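PDB 6QGI: VP5 from Halorubrum pleomorphic virus 2, which is a viral envelope protein that probably mediates fusion of the virion membrane with that of its haloarchaeal host. Local coordinates for residues Q63-G68 with I291-P296; W18-F23 with E272-M277; S464-T469 with Q476-Q481. All blocks are in the same frame, centred on the assembly; numbering follows the deposited sequence.

Contact 1. Residues Q63-G68 with I291-P296; sequences QNILDG and IALNVP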
loop_
_atom_site.group_PDB
_atom_site.type_symbol
_atom_site.label_atom_id
_atom_site.label_comp_id
_atom_site.label_asym_id
_atom_site.label_seq_id
_atom_site.Cartn_x
_atom_site.Cartn_y
_atom_site.Cartn_z
ATOM N N GLN A 63 3.839 -0.606 -7.333
ATOM C CA GLN A 63 4.373 -0.023 -8.569
ATOM C C GLN A 63 3.717 -0.656 -9.784
ATOM O O GLN A 63 3.802 -0.110 -10.888
ATOM C CB GLN A 63 5.903 -0.205 -8.667
ATOM C CG GLN A 63 6.651 -0.212 -7.335
ATOM C CD GLN A 63 6.757 -1.581 -6.704
ATOM O OE1 GLN A 63 5.977 -2.498 -6.985
ATOM N NE2 GLN A 63 7.737 -1.747 -5.830
ATOM N N ASN A 64 3.062 -1.813 -9.582
ATOM C CA ASN A 64 2.435 -2.601 -10.641
ATOM C C ASN A 64 0.951 -2.284 -10.850
ATOM O O ASN A 64 0.285 -2.990 -11.615
ATOM C CB ASN A 64 2.622 -4.089 -10.353
ATOM C CG ASN A 64 4.060 -4.526 -10.414
ATOM O OD1 ASN A 64 4.804 -4.190 -11.346
ATOM N ND2 ASN A 64 4.483 -5.292 -9.420
ATOM N N ILE A 65 0.442 -1.210 -10.219
ATOM C CA ILE A 65 -0.953 -0.769 -10.373
ATOM C C ILE A 65 -1.028 0.341 -11.444
ATOM O O ILE A 65 -2.127 0.783 -11.787
ATOM C CB ILE A 65 -1.604 -0.321 -9.024
ATOM C CG1 ILE A 65 -0.838 0.858 -8.372
ATOM C CG2 ILE A 65 -1.779 -1.510 -8.059
ATOM C CD1 ILE A 65 -1.594 1.711 -7.479
ATOM N N LEU A 66 0.141 0.775 -11.974
ATOM C CA LEU A 66 0.269 1.825 -12.985
ATOM C C LEU A 66 -0.286 1.389 -14.342
ATOM O O LEU A 66 -0.664 2.253 -15.139
ATOM C CB LEU A 66 1.714 2.318 -13.122
ATOM C CG LEU A 66 2.247 3.154 -11.954
ATOM C CD1 LEU A 66 3.752 3.202 -11.970
ATOM C CD2 LEU A 66 1.674 4.570 -11.956
ATOM N N ASP A 67 -0.389 0.061 -14.589
ATOM C CA ASP A 67 -1.025 -0.479 -15.801
ATOM C C ASP A 67 -2.513 -0.105 -15.759
ATOM O O ASP A 67 -3.113 0.198 -16.793
ATOM C CB ASP A 67 -0.829 -2.006 -15.910
ATOM C CG ASP A 67 0.220 -2.463 -16.917
ATOM O OD1 ASP A 67 0.351 -1.812 -17.982
ATOM O OD2 ASP A 67 0.889 -3.488 -16.654
ATOM N N GLY A 68 -3.062 -0.073 -14.541
ATOM C CA GLY A 68 -4.427 0.343 -14.258
ATOM C C GLY A 68 -4.615 1.837 -14.408
ATOM O O GLY A 68 -5.716 2.288 -14.724
ATOM N N ILE A 291 -10.427 -2.749 -8.199
ATOM C CA ILE A 291 -11.352 -3.153 -9.271
ATOM C C ILE A 291 -11.384 -2.017 -10.305
ATOM O O ILE A 291 -11.293 -2.283 -11.502
ATOM C CB ILE A 291 -12.768 -3.526 -8.727
ATOM C CG1 ILE A 291 -12.716 -4.835 -7.906
ATOM C CG2 ILE A 291 -13.827 -3.633 -9.852
ATOM C CD1 ILE A 291 -13.763 -4.926 -6.818
ATOM N N ALA A 292 -11.456 -0.755 -9.829
ATOM C CA ALA A 292 -11.458 0.451 -10.666
ATOM C C ALA A 292 -10.153 0.596 -11.467
ATOM O O ALA A 292 -10.173 1.145 -12.571
ATOM C CB ALA A 292 -11.675 1.676 -9.809
ATOM N N LEU A 293 -9.028 0.085 -10.913
ATOM C CA LEU A 293 -7.715 0.099 -11.563
ATOM C C LEU A 293 -7.535 -1.143 -12.444
ATOM O O LEU A 293 -6.445 -1.383 -12.959
ATOM C CB LEU A 293 -6.584 0.218 -10.530
ATOM C CG LEU A 293 -6.377 1.615 -9.946
ATOM C CD1 LEU A 293 -5.762 1.545 -8.570
ATOM C CD2 LEU A 293 -5.554 2.501 -10.882
ATOM N N ASN A 294 -8.626 -1.913 -12.639
ATOM C CA ASN A 294 -8.719 -3.104 -13.485
ATOM C C ASN A 294 -7.596 -4.132 -13.201
ATOM O O ASN A 294 -6.947 -4.653 -14.118
ATOM C CB ASN A 294 -8.744 -2.697 -14.960
ATOM C CG ASN A 294 -9.242 -3.773 -15.876
ATOM O OD1 ASN A 294 -10.266 -4.420 -15.618
ATOM N ND2 ASN A 294 -8.515 -3.986 -16.964
ATOM N N VAL A 295 -7.396 -4.435 -11.920
ATOM C CA VAL A 295 -6.402 -5.415 -11.491
ATOM C C VAL A 295 -7.110 -6.783 -11.492
ATOM O O VAL A 295 -8.161 -6.884 -10.862
ATOM C CB VAL A 295 -5.792 -5.022 -10.110
ATOM C CG1 VAL A 295 -4.895 -6.121 -9.553
ATOM C CG2 VAL A 295 -5.027 -3.703 -10.202
ATOM N N PRO A 296 -6.612 -7.818 -12.227
ATOM C CA PRO A 296 -7.308 -9.127 -12.232
ATOM C C PRO A 296 -7.664 -9.601 -10.819
ATOM O O PRO A 296 -6.829 -9.527 -9.915
ATOM C CB PRO A 296 -6.307 -10.062 -12.907
ATOM C CG PRO A 296 -5.504 -9.171 -13.780
ATOM C CD PRO A 296 -5.409 -7.846 -13.085
#
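Leu293 lies over one face of the flat carbonyl group of Gly68: its CD2 stands 3.7 Å from Gly68 C and almost directly above the plane of that group. No ring or amide side chain meets another across the contact, so this carbonyl is the flat surface that matters. Leu293 O comes to 3.0 Å from Gly68 CA. The glycine has no side chain at this point, which lets the two backbones approach to 4.3 Å between Gly68 CA and Leu293 CA. With CG set anti to the carbonyl carbon (chi1 -77°), Leu293 turns both methyls toward 63-68. CD2 also reaches 3.9 Å from Ile65 O, while CD1 meets Ile65 CD1 at 4.3 Å. The other branch of Ile65 extends the apolar patch, CG2 lying 4.5 Å from Val295 CG2.

The backbone of 291-296 is shaped by a Schellman motif. Asn294 has positive phi (51°) and is its C-prime residue; Asn294 N bonds to Ile291 O and Val295 N to Leu290 O, ending helix 285-292. The peptide of Gly68 follows the helical path and sends its O to Thr72 OG1. Since no hydrogen bond or ion pair spans the two segments, what joins the start of helix 66-86 to the end of helix 285-292 is buried van der Waals packing, together with close backbone approach at a glycine.

Contact 2. Residues W18-F23 with E272-M277; sequences WALREF and ERAAMM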
loop_
_atom_site.group_PDB
_atom_site.type_symbol
_atom_site.label_atom_id
_atom_site.label_comp_id
_atom_site.label_asym_id
_atom_site.label_seq_id
_atom_site.Cartn_x
_atom_site.Cartn_y
_atom_site.Cartn_z
ATOM N N TRP A 18 -4.872 7.042 -4.455
ATOM C CA TRP A 18 -4.003 8.115 -4.953
ATOM C C TRP A 18 -3.780 8.028 -6.461
ATOM O O TRP A 18 -3.417 9.025 -7.093
ATOM C CB TRP A 18 -2.651 8.071 -4.230
ATOM C CG TRP A 18 -1.905 6.788 -4.433
ATOM C CD1 TRP A 18 -2.005 5.655 -3.683
ATOM C CD2 TRP A 18 -0.937 6.516 -5.451
ATOM N NE1 TRP A 18 -1.206 4.670 -4.208
ATOM C CE2 TRP A 18 -0.508 5.182 -5.272
ATOM C CE3 TRP A 18 -0.394 7.268 -6.508
ATOM C CZ2 TRP A 18 0.443 4.586 -6.107
ATOM C CZ3 TRP A 18 0.550 6.679 -7.333
ATOM C CH2 TRP A 18 0.967 5.356 -7.124
ATOM N N ALA A 19 -3.954 6.827 -7.029
ATOM C CA ALA A 19 -3.813 6.589 -8.458
ATOM C C ALA A 19 -5.153 6.789 -9.167
ATOM O O ALA A 19 -5.200 6.770 -10.391
ATOM C CB ALA A 19 -3.287 5.182 -8.695
ATOM N N LEU A 20 -6.239 7.006 -8.399
ATOM C CA LEU A 20 -7.576 7.188 -8.962
ATOM C C LEU A 20 -8.141 8.591 -8.751
ATOM O O LEU A 20 -8.797 9.115 -9.647
ATOM C CB LEU A 20 -8.543 6.158 -8.370
ATOM C CG LEU A 20 -8.339 4.724 -8.822
ATOM C CD1 LEU A 20 -9.185 3.805 -8.025
ATOM C CD2 LEU A 20 -8.661 4.561 -10.309
ATOM N N ARG A 21 -7.905 9.192 -7.571
ATOM C CA ARG A 21 -8.436 10.513 -7.222
ATOM C C ARG A 21 -7.527 11.223 -6.226
ATOM O O ARG A 21 -6.567 10.613 -5.755
ATOM C CB ARG A 21 -9.844 10.345 -6.623
ATOM C CG ARG A 21 -9.819 9.656 -5.258
ATOM C CD ARG A 21 -11.141 9.065 -4.861
ATOM N NE ARG A 21 -10.945 8.095 -3.785
ATOM C CZ ARG A 21 -10.753 6.793 -3.973
ATOM N NH1 ARG A 21 -10.748 6.288 -5.203
ATOM N NH2 ARG A 21 -10.574 5.986 -2.940
ATOM N N GLU A 22 -7.850 12.491 -5.873
ATOM C CA GLU A 22 -7.120 13.245 -4.852
ATOM C C GLU A 22 -7.242 12.468 -3.533
ATOM O O GLU A 22 -8.351 12.135 -3.114
ATOM C CB GLU A 22 -7.655 14.680 -4.735
ATOM C CG GLU A 22 -6.689 15.625 -4.045
ATOM C CD GLU A 22 -7.230 16.980 -3.632
ATOM O OE1 GLU A 22 -8.453 17.214 -3.771
ATOM O OE2 GLU A 22 -6.423 17.812 -3.155
ATOM N N PHE A 23 -6.102 12.080 -2.961
ATOM C CA PHE A 23 -6.037 11.242 -1.764
ATOM C C PHE A 23 -5.560 12.023 -0.546
ATOM O O PHE A 23 -4.784 12.971 -0.684
ATOM C CB PHE A 23 -5.095 10.054 -2.032
ATOM C CG PHE A 23 -5.441 8.728 -1.389
ATOM C CD1 PHE A 23 -6.736 8.217 -1.458
ATOM C CD2 PHE A 23 -4.455 7.947 -0.791
ATOM C CE1 PHE A 23 -7.050 6.986 -0.875
ATOM C CE2 PHE A 23 -4.769 6.708 -0.220
ATOM C CZ PHE A 23 -6.063 6.234 -0.271
ATOM N N GLU A 272 -15.039 6.748 -11.391
ATOM C CA GLU A 272 -16.138 7.531 -10.805
ATOM C C GLU A 272 -16.867 6.732 -9.710
ATOM O O GLU A 272 -17.091 7.275 -8.631
ATOM C CB GLU A 272 -17.128 7.980 -11.887
ATOM C CG GLU A 272 -18.177 8.975 -11.412
ATOM C CD GLU A 272 -19.246 9.361 -12.422
ATOM O OE1 GLU A 272 -19.139 8.957 -13.604
ATOM O OE2 GLU A 272 -20.199 10.073 -12.028
ATOM N N ARG A 273 -17.210 5.451 -9.983
ATOM C CA ARG A 273 -17.878 4.552 -9.036
ATOM C C ARG A 273 -17.050 4.402 -7.742
ATOM O O ARG A 273 -17.616 4.504 -6.651
ATOM C CB ARG A 273 -18.135 3.179 -9.680
ATOM C CG ARG A 273 -19.174 2.337 -8.946
ATOM C CD ARG A 273 -19.326 0.952 -9.548
ATOM N NE ARG A 273 -20.104 0.965 -10.791
ATOM C CZ ARG A 273 -21.403 0.686 -10.865
ATOM N NH1 ARG A 273 -22.087 0.356 -9.779
ATOM N NH2 ARG A 273 -22.026 0.728 -12.038
ATOM N N ALA A 274 -15.714 4.209 -7.866
ATOM C CA ALA A 274 -14.801 4.085 -6.720
ATOM C C ALA A 274 -14.679 5.405 -5.937
ATOM O O ALA A 274 -14.516 5.370 -4.718
ATOM C CB ALA A 274 -13.432 3.627 -7.183
ATOM N N ALA A 275 -14.768 6.559 -6.635
ATOM C CA ALA A 275 -14.716 7.901 -6.042
ATOM C C ALA A 275 -15.972 8.172 -5.221
ATOM O O ALA A 275 -15.900 8.819 -4.174
ATOM C CB ALA A 275 -14.574 8.948 -7.135
ATOM N N MET A 276 -17.120 7.663 -5.712
ATOM C CA MET A 276 -18.447 7.776 -5.104
ATOM C C MET A 276 -18.513 6.935 -3.830
ATOM O O MET A 276 -19.051 7.397 -2.823
ATOM C CB MET A 276 -19.533 7.331 -6.097
ATOM C CG MET A 276 -19.726 8.280 -7.269
ATOM S SD MET A 276 -20.757 7.576 -8.592
ATOM C CE MET A 276 -22.326 7.712 -7.873
ATOM N N MET A 277 -17.934 5.714 -3.875
ATOM C CA MET A 277 -17.853 4.778 -2.750
ATOM C C MET A 277 -16.933 5.318 -1.662
ATOM O O MET A 277 -17.141 5.015 -0.489
ATOM C CB MET A 277 -17.359 3.404 -3.218
ATOM C CG MET A 277 -18.421 2.595 -3.921
ATOM S SD MET A 277 -17.859 0.924 -4.322
ATOM C CE MET A 277 -17.111 1.211 -5.893
#
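Arg21, Ala274 and Ala275 bury the most surface in this contact, and the arginine lies alongside the helix with its aliphatic part against one alanine and its guanidinium by the other. Its CD rests 3.9 Å from Ala275 CA and 4.1 Å from Ala275 CB. Farther along, Ala274 O sits over one face of the guanidinium, off toward the rim, at 3.9 Å from Arg21 NH1. That position is too far and too far above the plane for a hydrogen bond, and the carbonyl serves as packing surface. The placement follows from the torsions: CG stands between the backbone N and the carbonyl carbon (chi1 68°), and the chain then runs extended from CG to NE. The charge is answered by Asp289 of helix 285-292, which forms a salt bridge with Arg21 NH2. The preceding residue adds an apolar touch, Leu20 CD1 to Ala274 CB at 4.3 Å, and Leu20 O accepts a bond from Arg271 NE. Here an irregular loop segment packs against Ala274 and Ala275 of helix 270-279, an arginine linking the consecutive helices 270-279 and 285-292 within the part of the chain that carries the long helices.

Contact 3. Residues S464-T469 with Q476-Q481; sequences SSEPHT and QEEWDQ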
loop_
_atom_site.group_PDB
_atom_site.type_symbol
_atom_site.label_atom_id
_atom_site.label_comp_id
_atom_site.label_asym_id
_atom_site.label_seq_id
_atom_site.Cartn_x
_atom_site.Cartn_y
_atom_site.Cartn_z
ATOM N N SER A 464 -10.775 -9.596 -15.241
ATOM C CA SER A 464 -10.514 -8.188 -15.496
ATOM C C SER A 464 -11.149 -7.818 -16.827
ATOM O O SER A 464 -11.383 -8.695 -17.662
ATOM C CB SER A 464 -9.013 -7.886 -15.487
ATOM O OG SER A 464 -8.344 -8.280 -16.675
ATOM N N SER A 465 -11.455 -6.533 -17.016
ATOM C CA SER A 465 -11.990 -6.025 -18.277
ATOM C C SER A 465 -10.849 -5.924 -19.277
ATOM O O SER A 465 -9.686 -5.846 -18.869
ATOM C CB SER A 465 -12.659 -4.668 -18.072
ATOM O OG SER A 465 -13.780 -4.773 -17.211
ATOM N N GLU A 466 -11.167 -5.954 -20.577
ATOM C CA GLU A 466 -10.168 -5.854 -21.640
ATOM C C GLU A 466 -9.384 -4.545 -21.477
ATOM O O GLU A 466 -9.994 -3.489 -21.320
ATOM C CB GLU A 466 -10.838 -5.933 -23.011
ATOM C CG GLU A 466 -9.855 -6.036 -24.163
ATOM C CD GLU A 466 -10.494 -6.247 -25.520
ATOM O OE1 GLU A 466 -11.264 -7.221 -25.678
ATOM O OE2 GLU A 466 -10.210 -5.439 -26.435
ATOM N N PRO A 467 -8.043 -4.576 -21.412
ATOM C CA PRO A 467 -7.299 -3.326 -21.218
ATOM C C PRO A 467 -7.352 -2.479 -22.477
ATOM O O PRO A 467 -7.527 -3.026 -23.556
ATOM C CB PRO A 467 -5.878 -3.809 -20.904
ATOM C CG PRO A 467 -6.008 -5.286 -20.649
ATOM C CD PRO A 467 -7.116 -5.711 -21.526
ATOM N N HIS A 468 -7.239 -1.158 -22.333
ATOM C CA HIS A 468 -7.280 -0.225 -23.449
ATOM C C HIS A 468 -5.988 -0.218 -24.242
ATOM O O HIS A 468 -4.899 -0.424 -23.702
ATOM C CB HIS A 468 -7.566 1.187 -22.954
ATOM C CG HIS A 468 -8.979 1.428 -22.551
ATOM N ND1 HIS A 468 -9.913 1.897 -23.449
ATOM C CD2 HIS A 468 -9.552 1.342 -21.332
ATOM C CE1 HIS A 468 -11.030 2.049 -22.760
ATOM N NE2 HIS A 468 -10.866 1.713 -21.484
ATOM N N THR A 469 -6.131 0.053 -25.537
ATOM C CA THR A 469 -5.099 0.158 -26.564
ATOM C C THR A 469 -5.524 1.299 -27.476
ATOM O O THR A 469 -6.623 1.834 -27.315
ATOM C CB THR A 469 -4.947 -1.185 -27.345
ATOM O OG1 THR A 469 -6.046 -1.368 -28.239
ATOM C CG2 THR A 469 -4.760 -2.406 -26.447
ATOM N N GLN A 476 -19.897 -0.128 -29.130
ATOM C CA GLN A 476 -20.810 0.034 -27.996
ATOM C C GLN A 476 -20.740 -1.181 -27.059
ATOM O O GLN A 476 -20.699 -0.999 -25.839
ATOM C CB GLN A 476 -22.253 0.250 -28.497
ATOM C CG GLN A 476 -23.267 0.639 -27.413
ATOM C CD GLN A 476 -23.073 2.044 -26.908
ATOM O OE1 GLN A 476 -23.282 3.024 -27.628
ATOM N NE2 GLN A 476 -22.668 2.171 -25.655
ATOM N N GLU A 477 -20.706 -2.407 -27.635
ATOM C CA GLU A 477 -20.632 -3.682 -26.916
ATOM C C GLU A 477 -19.454 -3.673 -25.929
ATOM O O GLU A 477 -19.649 -3.981 -24.752
ATOM C CB GLU A 477 -20.508 -4.847 -27.916
ATOM C CG GLU A 477 -20.654 -6.230 -27.295
ATOM C CD GLU A 477 -20.461 -7.426 -28.214
ATOM O OE1 GLU A 477 -19.993 -7.244 -29.363
ATOM O OE2 GLU A 477 -20.772 -8.556 -27.774
ATOM N N GLU A 478 -18.255 -3.260 -26.411
ATOM C CA GLU A 478 -17.011 -3.141 -25.641
ATOM C C GLU A 478 -17.190 -2.244 -24.413
ATOM O O GLU A 478 -16.797 -2.637 -23.314
ATOM C CB GLU A 478 -15.886 -2.579 -26.525
ATOM C CG GLU A 478 -15.285 -3.579 -27.496
ATOM C CD GLU A 478 -14.212 -2.982 -28.385
ATOM O OE1 GLU A 478 -13.024 -3.039 -27.995
ATOM O OE2 GLU A 478 -14.555 -2.450 -29.465
ATOM N N TRP A 479 -17.802 -1.057 -24.604
ATOM C CA TRP A 479 -18.056 -0.065 -23.557
ATOM C C TRP A 479 -19.130 -0.515 -22.561
ATOM O O TRP A 479 -18.998 -0.227 -21.369
ATOM C CB TRP A 479 -18.448 1.271 -24.180
ATOM C CG TRP A 479 -17.272 2.042 -24.690
ATOM C CD1 TRP A 479 -16.908 2.214 -25.992
ATOM C CD2 TRP A 479 -16.282 2.715 -23.902
ATOM N NE1 TRP A 479 -15.770 2.983 -26.068
ATOM C CE2 TRP A 479 -15.361 3.301 -24.799
ATOM C CE3 TRP A 479 -16.085 2.888 -22.518
ATOM C CZ2 TRP A 479 -14.262 4.052 -24.359
ATOM C CZ3 TRP A 479 -15.005 3.644 -22.084
ATOM C CH2 TRP A 479 -14.112 4.222 -22.998
ATOM N N ASP A 480 -20.185 -1.208 -23.049
ATOM C CA ASP A 480 -21.276 -1.749 -22.232
ATOM C C ASP A 480 -20.749 -2.890 -21.340
ATOM O O ASP A 480 -21.143 -2.995 -20.173
ATOM C CB ASP A 480 -22.443 -2.237 -23.121
ATOM C CG ASP A 480 -23.238 -1.155 -23.851
ATOM O OD1 ASP A 480 -23.043 0.045 -23.542
ATOM O OD2 ASP A 480 -24.065 -1.510 -24.722
ATOM N N GLN A 481 -19.832 -3.712 -21.895
ATOM C CA GLN A 481 -19.183 -4.828 -21.205
ATOM C C GLN A 481 -18.270 -4.309 -20.094
ATOM O O GLN A 481 -18.254 -4.901 -19.014
ATOM C CB GLN A 481 -18.388 -5.694 -22.192
ATOM C CG GLN A 481 -18.285 -7.158 -21.765
ATOM C CD GLN A 481 -17.298 -7.975 -22.572
ATOM O OE1 GLN A 481 -16.522 -7.461 -23.390
ATOM N NE2 GLN A 481 -17.297 -9.280 -22.343
#
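His468 and Trp479 cross at about a right angle as side chains, and their ring planes meet obliquely, at 51°. The closest approach is 3.8 Å from His468 CE1 to Trp479 CH2, an atom that lies at the edge of the imidazole and near its plane; the imidazole centroid is 5.5 Å from that of the six-membered ring of Trp479. The tryptophan has CG anti to its own carbonyl carbon (chi1 -79°), and although its CB leaves the helix facing away from the loop, the far end of the six-membered ring returns to it. Extended side chains bring Glu466 OE2 to 4.0 Å from Glu478 OE1, with the carboxylate planes 45° apart. Like charges here probably disfavour the approach, but Glu478 is held independently: OE1 takes a bond from Tyr473 N and OE2 is bonded to Thr475 OG1. His468 is likewise fixed from outside, its ND1 hydrogen-bonded to Lys78 NZ and its ring stacked on Tyr473, while Trp479 NE1 bonds to Tyr473 O. The first turn of helix 476-496 lies against the loop that precedes it, and Trp479 packs on Thr75, Lys78, Ile79 and Ile82 of neighbouring helix 66-86.

Overall arrangement
Contacts 1 and 2 adjoin, with centres about 13 Å apart. Leu20 joins them, its CD1 lying 3.7 Å from Ala292 CB and its CD2 3.7 Å from Leu293 CG. Ala292 CB also meets Ala274 CB at 3.7 Å, and Ile65 CD1 reaches Trp18 CZ2 at 3.8 Å, giving one continuous apolar region. Contact 3, centred about 15 Å from contact 1, is joined to it by a probable hydrogen bond of 2.8 Å between Asn294 OD1 and Ser465 N. Contacts 2 and 3 do not touch; their nearest atoms are about 9 Å apart. Helix 66-86 borders all three. The glycosylated Asn396 belongs to none of them.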